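PDB 4ZQG: 1-deoxy-D-xylulose 5-phosphate reductoisomerase from Moraxella catarrhalis, which catalyses the rearrangement and NAD(P)H-dependent reduction of 1-deoxy-D-xylulose 5-phosphate to 2-C-methyl-D-erythritol 4-phosphate in the MEP pathway of isoprenoid biosynthesis. Local coordinates for residues Glu238-Phe243 with His248-Val253; Asp45-Leu50 with Val57-Ser62; Val364-Asp369 with Thr403-Leu408. One frame throughout, in Å; residues are numbered along the deposited sequence.

Contact 1 of 3, residues Glu238-Phe243 with His248-Val253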
# COMPACT_ATOMS: atom_id res chain seq x y z
N GLU A 238 8.20 -0.00 19.48
CA GLU A 238 6.93 0.73 19.27
C GLU A 238 5.95 -0.11 18.46
O GLU A 238 4.78 -0.24 18.85
CB GLU A 238 7.16 2.10 18.57
CG GLU A 238 5.90 3.00 18.36
CD GLU A 238 6.18 4.39 17.71
OE1 GLU A 238 5.50 5.40 18.09
OE2 GLU A 238 7.04 4.50 16.79
N ALA A 239 6.43 -0.68 17.36
CA ALA A 239 5.58 -1.51 16.50
C ALA A 239 4.99 -2.74 17.21
O ALA A 239 3.79 -3.04 17.06
CB ALA A 239 6.36 -1.94 15.29
N CYS A 240 5.82 -3.42 18.00
CA CYS A 240 5.32 -4.52 18.80
C CYS A 240 4.12 -4.13 19.64
O CYS A 240 3.12 -4.81 19.60
CB CYS A 240 6.42 -5.11 19.69
SG CYS A 240 7.86 -5.86 18.86
N HIS A 241 4.19 -3.03 20.39
CA HIS A 241 3.03 -2.62 21.18
C HIS A 241 1.90 -2.13 20.33
O HIS A 241 0.75 -2.40 20.63
CB HIS A 241 3.38 -1.52 22.17
CG HIS A 241 4.39 -1.94 23.17
ND1 HIS A 241 4.08 -2.76 24.23
CD2 HIS A 241 5.72 -1.69 23.25
CE1 HIS A 241 5.19 -3.02 24.91
NE2 HIS A 241 6.19 -2.37 24.34
N LEU A 242 2.19 -1.36 19.30
CA LEU A 242 1.09 -0.75 18.56
C LEU A 242 0.26 -1.80 17.87
O LEU A 242 -0.97 -1.74 17.85
CB LEU A 242 1.62 0.22 17.51
CG LEU A 242 1.89 1.67 17.92
CD1 LEU A 242 2.46 2.38 16.71
CD2 LEU A 242 0.61 2.31 18.42
N PHE A 243 0.95 -2.77 17.27
CA PHE A 243 0.30 -3.73 16.42
C PHE A 243 0.18 -5.11 17.06
O PHE A 243 -0.27 -6.05 16.43
CB PHE A 243 1.06 -3.78 15.12
CG PHE A 243 1.18 -2.45 14.47
CD1 PHE A 243 2.41 -1.89 14.23
CD2 PHE A 243 0.05 -1.76 14.12
CE1 PHE A 243 2.52 -0.66 13.63
CE2 PHE A 243 0.15 -0.56 13.50
CZ PHE A 243 1.39 0.00 13.27
N HIS A 248 9.98 -11.02 16.24
CA HIS A 248 10.28 -11.94 15.12
C HIS A 248 9.39 -11.61 13.92
O HIS A 248 9.84 -11.65 12.79
CB HIS A 248 10.18 -13.42 15.53
CG HIS A 248 8.82 -13.84 15.96
ND1 HIS A 248 7.91 -14.40 15.09
CD2 HIS A 248 8.19 -13.73 17.14
CE1 HIS A 248 6.78 -14.62 15.72
NE2 HIS A 248 6.91 -14.22 16.97
N GLN A 249 8.15 -11.21 14.19
CA GLN A 249 7.23 -10.73 13.16
C GLN A 249 7.50 -9.35 12.52
O GLN A 249 6.75 -8.93 11.63
CB GLN A 249 5.82 -10.77 13.72
CG GLN A 249 5.24 -12.16 13.67
CD GLN A 249 3.97 -12.28 14.48
OE1 GLN A 249 3.98 -11.97 15.72
NE2 GLN A 249 2.87 -12.71 13.83
N ILE A 250 8.53 -8.63 12.96
CA ILE A 250 8.81 -7.32 12.40
C ILE A 250 10.24 -7.26 11.95
O ILE A 250 11.12 -7.37 12.76
CB ILE A 250 8.60 -6.23 13.45
CG1 ILE A 250 7.15 -6.24 13.94
CG2 ILE A 250 8.94 -4.87 12.89
CD1 ILE A 250 6.95 -5.38 15.15
N GLN A 251 10.46 -7.07 10.67
CA GLN A 251 11.81 -7.07 10.12
C GLN A 251 12.14 -5.69 9.58
O GLN A 251 11.26 -4.86 9.44
CB GLN A 251 11.93 -8.13 9.02
CG GLN A 251 11.70 -9.55 9.55
CD GLN A 251 12.52 -9.89 10.78
OE1 GLN A 251 13.75 -9.84 10.75
NE2 GLN A 251 11.84 -10.26 11.87
N VAL A 252 13.42 -5.46 9.30
CA VAL A 252 13.90 -4.16 8.92
C VAL A 252 14.65 -4.25 7.66
O VAL A 252 15.52 -5.13 7.52
CB VAL A 252 14.86 -3.62 10.00
CG1 VAL A 252 15.65 -2.40 9.52
CG2 VAL A 252 14.09 -3.33 11.27
N VAL A 253 14.33 -3.34 6.74
CA VAL A 253 15.04 -3.20 5.48
C VAL A 253 15.61 -1.77 5.37
O VAL A 253 14.92 -0.80 5.65
CB VAL A 253 14.11 -3.56 4.27
CG1 VAL A 253 12.87 -2.68 4.20
CG2 VAL A 253 14.86 -3.50 2.96
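Ile-250 reaches across to Ala-239 and Cys-240 where helix 230-243 lies against strand 250-254, a helix-on-sheet packing in the catalytic part of the reductoisomerase. The strand is at one border of a mixed four-stranded sheet, counted within this chain, and runs parallel to strand 182-189, with which it exchanges backbone hydrogen bonds. The contact is small and apolar: about 111 Å² is buried in all, and no hydrogen bond crosses it.

The isoleucine side chain meets the helix end-on. Its CG1 lies anti to the carbonyl carbon (chi1 -61°), and the extended second torsion then carries the CD1 methyl forward to the helix. That methyl faces two side chains that diverge from successive helix residues. On one flank it touches Ala-239 CB at 3.5 Å from CD1, methyl against methyl. On another, Cys-240 SG approaches the same CD1 at 3.9 Å; seen from CD1, the directions to Ala-239 CB and Cys-240 SG are about 97° apart, and the methyl is received between them. Ala-239 CB comes straight off the helix toward the strand, whereas the Cys-240 sulfur, held beside its own backbone N (chi1 -63°), still reaches across to the methyl. That sulfur also lies close to a bound buffer molecule, probably from the crystallisation liquor.

Behind the contact, Ile-250 packs on Leu-187 of strand 182-189, and Ala-239 touches His-157. One turn before Ala-239 on helix 230-243 is Glu-235, a magnesium ligand, so the packing joins the sheet to a helix that contributes to the metal site. Between the two side-chain contacts, the CG1-CD1 bond of the isoleucine points almost directly at the backbone of the helix, with Ile-250 CD1 standing 3.6 Å from Cys-240 N.

Contact 2 of 3, residues Asp45-Leu50 with Val57-Ser62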
# COMPACT_ATOMS: atom_id res chain seq x y z
N ASP A 45 9.31 32.41 24.27
CA ASP A 45 8.85 33.37 23.28
C ASP A 45 8.03 32.71 22.14
O ASP A 45 7.03 33.28 21.70
CB ASP A 45 10.03 34.14 22.72
CG ASP A 45 10.63 35.11 23.74
OD1 ASP A 45 10.04 35.35 24.83
OD2 ASP A 45 11.71 35.65 23.42
N LYS A 46 8.43 31.51 21.71
CA LYS A 46 7.74 30.84 20.64
C LYS A 46 6.39 30.39 21.14
O LYS A 46 5.35 30.64 20.51
CB LYS A 46 8.55 29.70 20.10
CG LYS A 46 7.96 29.19 18.80
CD LYS A 46 8.70 27.95 18.33
CE LYS A 46 8.09 27.43 17.06
NZ LYS A 46 8.86 26.24 16.66
N LEU A 47 6.37 29.80 22.31
CA LEU A 47 5.10 29.50 22.95
C LEU A 47 4.20 30.75 23.10
O LEU A 47 3.02 30.72 22.74
CB LEU A 47 5.33 28.85 24.30
CG LEU A 47 4.09 28.22 24.87
CD1 LEU A 47 3.39 27.24 23.92
CD2 LEU A 47 4.54 27.52 26.13
N LEU A 48 4.75 31.86 23.54
CA LEU A 48 3.98 33.07 23.54
C LEU A 48 3.44 33.42 22.17
O LEU A 48 2.23 33.69 22.05
CB LEU A 48 4.79 34.26 24.10
CG LEU A 48 3.96 35.53 24.29
CD1 LEU A 48 3.06 35.39 25.50
CD2 LEU A 48 4.81 36.78 24.43
N ALA A 49 4.31 33.47 21.16
CA ALA A 49 3.87 33.80 19.78
C ALA A 49 2.72 32.88 19.33
O ALA A 49 1.75 33.36 18.70
CB ALA A 49 5.03 33.73 18.82
N LEU A 50 2.80 31.59 19.67
CA LEU A 50 1.72 30.65 19.37
C LEU A 50 0.44 30.97 20.14
O LEU A 50 -0.64 31.00 19.61
CB LEU A 50 2.15 29.18 19.64
CG LEU A 50 3.34 28.63 18.81
CD1 LEU A 50 3.59 27.16 19.12
CD2 LEU A 50 3.14 28.83 17.34
N VAL A 57 -6.97 28.01 25.30
CA VAL A 57 -7.49 28.09 26.64
C VAL A 57 -6.39 27.89 27.66
O VAL A 57 -6.38 28.54 28.67
CB VAL A 57 -8.67 27.11 26.84
CG1 VAL A 57 -9.20 27.19 28.26
CG2 VAL A 57 -9.77 27.42 25.85
N LYS A 58 -5.43 27.01 27.42
CA LYS A 58 -4.38 26.73 28.39
C LYS A 58 -3.07 26.52 27.69
O LYS A 58 -3.04 26.02 26.57
CB LYS A 58 -4.66 25.43 29.18
CG LYS A 58 -6.10 25.23 29.64
CD LYS A 58 -6.20 24.14 30.71
CE LYS A 58 -7.63 24.07 31.26
NZ LYS A 58 -7.86 22.83 32.04
N ILE A 59 -1.99 26.86 28.35
CA ILE A 59 -0.67 26.47 27.89
C ILE A 59 0.14 26.08 29.11
O ILE A 59 -0.24 26.41 30.23
CB ILE A 59 0.06 27.58 27.11
CG1 ILE A 59 0.37 28.75 28.06
CG2 ILE A 59 -0.76 28.00 25.92
CD1 ILE A 59 0.82 30.02 27.36
N CYS A 60 1.23 25.36 28.89
CA CYS A 60 2.04 24.81 29.96
C CYS A 60 3.46 24.97 29.55
O CYS A 60 3.77 24.72 28.39
CB CYS A 60 1.73 23.32 30.14
SG CYS A 60 2.71 22.48 31.41
N THR A 61 4.33 25.32 30.49
CA THR A 61 5.77 25.41 30.23
C THR A 61 6.54 24.77 31.36
O THR A 61 5.94 24.19 32.28
CB THR A 61 6.22 26.87 29.99
OG1 THR A 61 7.61 26.91 29.69
CG2 THR A 61 5.96 27.72 31.21
N SER A 62 7.87 24.88 31.30
CA SER A 62 8.72 24.41 32.40
C SER A 62 8.52 25.24 33.65
O SER A 62 8.11 26.39 33.55
CB SER A 62 10.20 24.42 32.00
OG SER A 62 10.80 25.70 32.08
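Thr-61 OG1 is gripped by the turn that follows strand 33-39: it is hydrogen-bonded to the carbonyl O of Gly-40 and, more weakly, engages that of Phe-41. With its hydroxyl committed there, Thr-61 offers carbon to the helix, and Leu-47 CD2 comes to 4.3 Å from Thr-61 CB. The leucine touches by a terminal methyl, its CG standing anti to the backbone N (chi1 -166°), which directs the fork toward the strand. CD2 lies against the backbone, 3.7 Å from the carbonyl O of Cys-60, a methyl-to-oxygen van der Waals contact. Roughly at right angles to these, seen from CD2, Ile-59 CD1 approaches Leu-47 CG at a looser 4.5 Å.

Helix 44-54 and strand 58-61 are the last two elements of a right-handed beta-alpha-beta crossover that begins with strand 33-39, as in the Rossmann fold of the nucleotide-binding part. The short axes run antiparallel, at 176°, and pass 10.2 Å apart. Ile-59 and Thr-61 both present their side chains to the helix, while Cys-60 between them turns to the other face of the sheet and packs on Leu-89 and Ile-92 of helix 85-93. Leu-47 also rests on Leu-38, bridging two neighbouring strands, and Ile-59 continues to Leu-69 of helix 66-75. The Thr-61 side chain comes within about 8 Å of the bound dinucleotide at the nearest atoms, without touching it.

Contact 3 of 3, residues Val364-Asp369 with Thr403-Leu408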
# COMPACT_ATOMS: atom_id res chain seq x y z
N VAL A 364 25.10 1.33 25.84
CA VAL A 364 23.80 0.66 25.86
C VAL A 364 23.91 -0.85 26.10
O VAL A 364 23.08 -1.42 26.81
CB VAL A 364 22.99 0.93 24.56
CG1 VAL A 364 21.66 0.19 24.59
CG2 VAL A 364 22.71 2.42 24.40
N LYS A 365 24.92 -1.50 25.54
CA LYS A 365 25.09 -2.92 25.79
C LYS A 365 25.46 -3.09 27.24
O LYS A 365 24.84 -3.88 27.98
CB LYS A 365 26.18 -3.51 24.91
CG LYS A 365 26.27 -5.02 25.01
CD LYS A 365 27.47 -5.60 24.26
CE LYS A 365 27.37 -7.13 24.16
NZ LYS A 365 28.59 -7.78 23.60
N ALA A 366 26.46 -2.31 27.65
CA ALA A 366 27.00 -2.43 28.99
C ALA A 366 25.86 -2.30 29.97
O ALA A 366 25.79 -3.04 30.95
CB ALA A 366 28.08 -1.38 29.26
N CYS A 367 24.95 -1.40 29.68
CA CYS A 367 23.73 -1.28 30.46
C CYS A 367 22.73 -2.47 30.35
O CYS A 367 22.11 -2.86 31.35
CB CYS A 367 23.02 0.02 30.11
SG CYS A 367 23.84 1.45 30.84
N LEU A 368 22.56 -3.05 29.17
CA LEU A 368 21.64 -4.15 29.06
C LEU A 368 22.19 -5.33 29.85
O LEU A 368 21.43 -5.99 30.57
CB LEU A 368 21.37 -4.54 27.60
CG LEU A 368 20.40 -3.62 26.87
CD1 LEU A 368 20.66 -3.66 25.38
CD2 LEU A 368 18.96 -3.97 27.19
N ASP A 369 23.51 -5.54 29.74
CA ASP A 369 24.18 -6.67 30.38
C ASP A 369 24.64 -6.44 31.82
O ASP A 369 25.23 -7.31 32.42
CB ASP A 369 25.37 -7.13 29.53
CG ASP A 369 24.94 -7.74 28.20
OD1 ASP A 369 25.82 -7.94 27.34
OD2 ASP A 369 23.72 -8.02 28.00
N THR A 403 25.19 6.96 33.25
CA THR A 403 26.12 8.05 33.54
C THR A 403 27.44 7.51 34.05
O THR A 403 28.50 7.93 33.60
CB THR A 403 25.60 9.04 34.58
OG1 THR A 403 24.35 9.57 34.16
CG2 THR A 403 26.56 10.18 34.76
N ALA A 404 27.37 6.55 34.97
CA ALA A 404 28.58 5.92 35.51
C ALA A 404 29.37 5.19 34.46
O ALA A 404 30.58 5.26 34.44
CB ALA A 404 28.24 4.96 36.64
N LYS A 405 28.68 4.46 33.58
CA LYS A 405 29.34 3.72 32.52
C LYS A 405 30.10 4.67 31.62
O LYS A 405 31.20 4.35 31.14
CB LYS A 405 28.33 2.99 31.65
CG LYS A 405 27.52 1.87 32.30
CD LYS A 405 28.33 0.92 33.17
CE LYS A 405 27.45 -0.24 33.63
NZ LYS A 405 28.25 -1.43 34.02
N ILE A 406 29.51 5.84 31.38
CA ILE A 406 30.10 6.83 30.50
C ILE A 406 31.41 7.29 31.08
O ILE A 406 32.43 7.18 30.40
CB ILE A 406 29.15 8.02 30.21
CG1 ILE A 406 28.12 7.60 29.17
CG2 ILE A 406 29.93 9.23 29.70
CD1 ILE A 406 26.86 8.41 29.20
N LYS A 407 31.37 7.75 32.34
CA LYS A 407 32.57 8.19 33.08
C LYS A 407 33.64 7.09 33.09
O LYS A 407 34.82 7.33 32.85
CB LYS A 407 32.21 8.62 34.52
N LEU A 408 33.22 5.86 33.35
CA LEU A 408 34.13 4.74 33.35
C LEU A 408 34.85 4.55 32.00
O LEU A 408 36.02 4.16 31.99
CB LEU A 408 33.38 3.46 33.70
CG LEU A 408 33.66 2.85 35.08
CD1 LEU A 408 32.66 1.75 35.41
CD2 LEU A 408 35.09 2.33 35.19
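Lys-405 of helix 387-409 spans the gap to Ala-366 and Cys-367 near the end of helix 359-368, and carries this contact between two helices of the C-terminal part of the chain. Van der Waals packing comes first. The aliphatic stem of the lysine, rather than its charged end, meets the other helix: CG lies 4.0 Å from Cys-367 SG, and the same CG is 4.5 Å from Ala-366 CB, a looser approach. This one methylene thus meets two successive residues, touching a sulfur at one and a methyl at the other. A bend at the second torsion (chi2 -45°) turns the chain aside beyond CG, and it then runs extended alongside the helix to the amine. On the way Lys-405 CE passes 4.2 Å from Ala-366 O, a carbon-oxygen contact.

The polar part is a single ion pair. NZ finds its partner just past the helix, in a salt bridge with Asp-370 OD1, so the charge is paired where the chain turns off from helix 359-368.

Around this pair, the fold supplies apolar backing. Cys-367 packs on Ala-342 of helix 333-351, and Ile-363, a turn before Cys-367, receives Lys-405 together with Ile-406. The helices thus pack as a bundle, with the lysine on its partly exposed flank.

No hydrogen bond joins the two segments, and about 119 Å² is buried between them. The lysine is used at both of its ends: one methylene, CG, lies against the sulfur and the methyl, while the ammonium group is carried along the helix to the carboxylate of Asp-370. The contact itself therefore contributes dispersion, and the charge is satisfied just outside the two segments.

Overall arrangement
Along the chain the order is contact 2, contact 1, contact 3, each closing before the next opens. Contact 2 belongs to the parallel seven-stranded sheet of the nucleotide-binding part; contact 1 joins a helix to the separate four-stranded mixed sheet, and contact 3 lies wholly among C-terminal helices. Centres of contacts 1 and 2 are about 36 Å apart, on opposite sides of the chain's centre; contacts 1 and 3 are about 26 Å apart and contacts 2 and 3 about 37 Å, centre to centre. None touches another. Each contact thus holds together a different region: the dinucleotide-binding sheet, the part bearing the magnesium ligands, and the C-terminal helices.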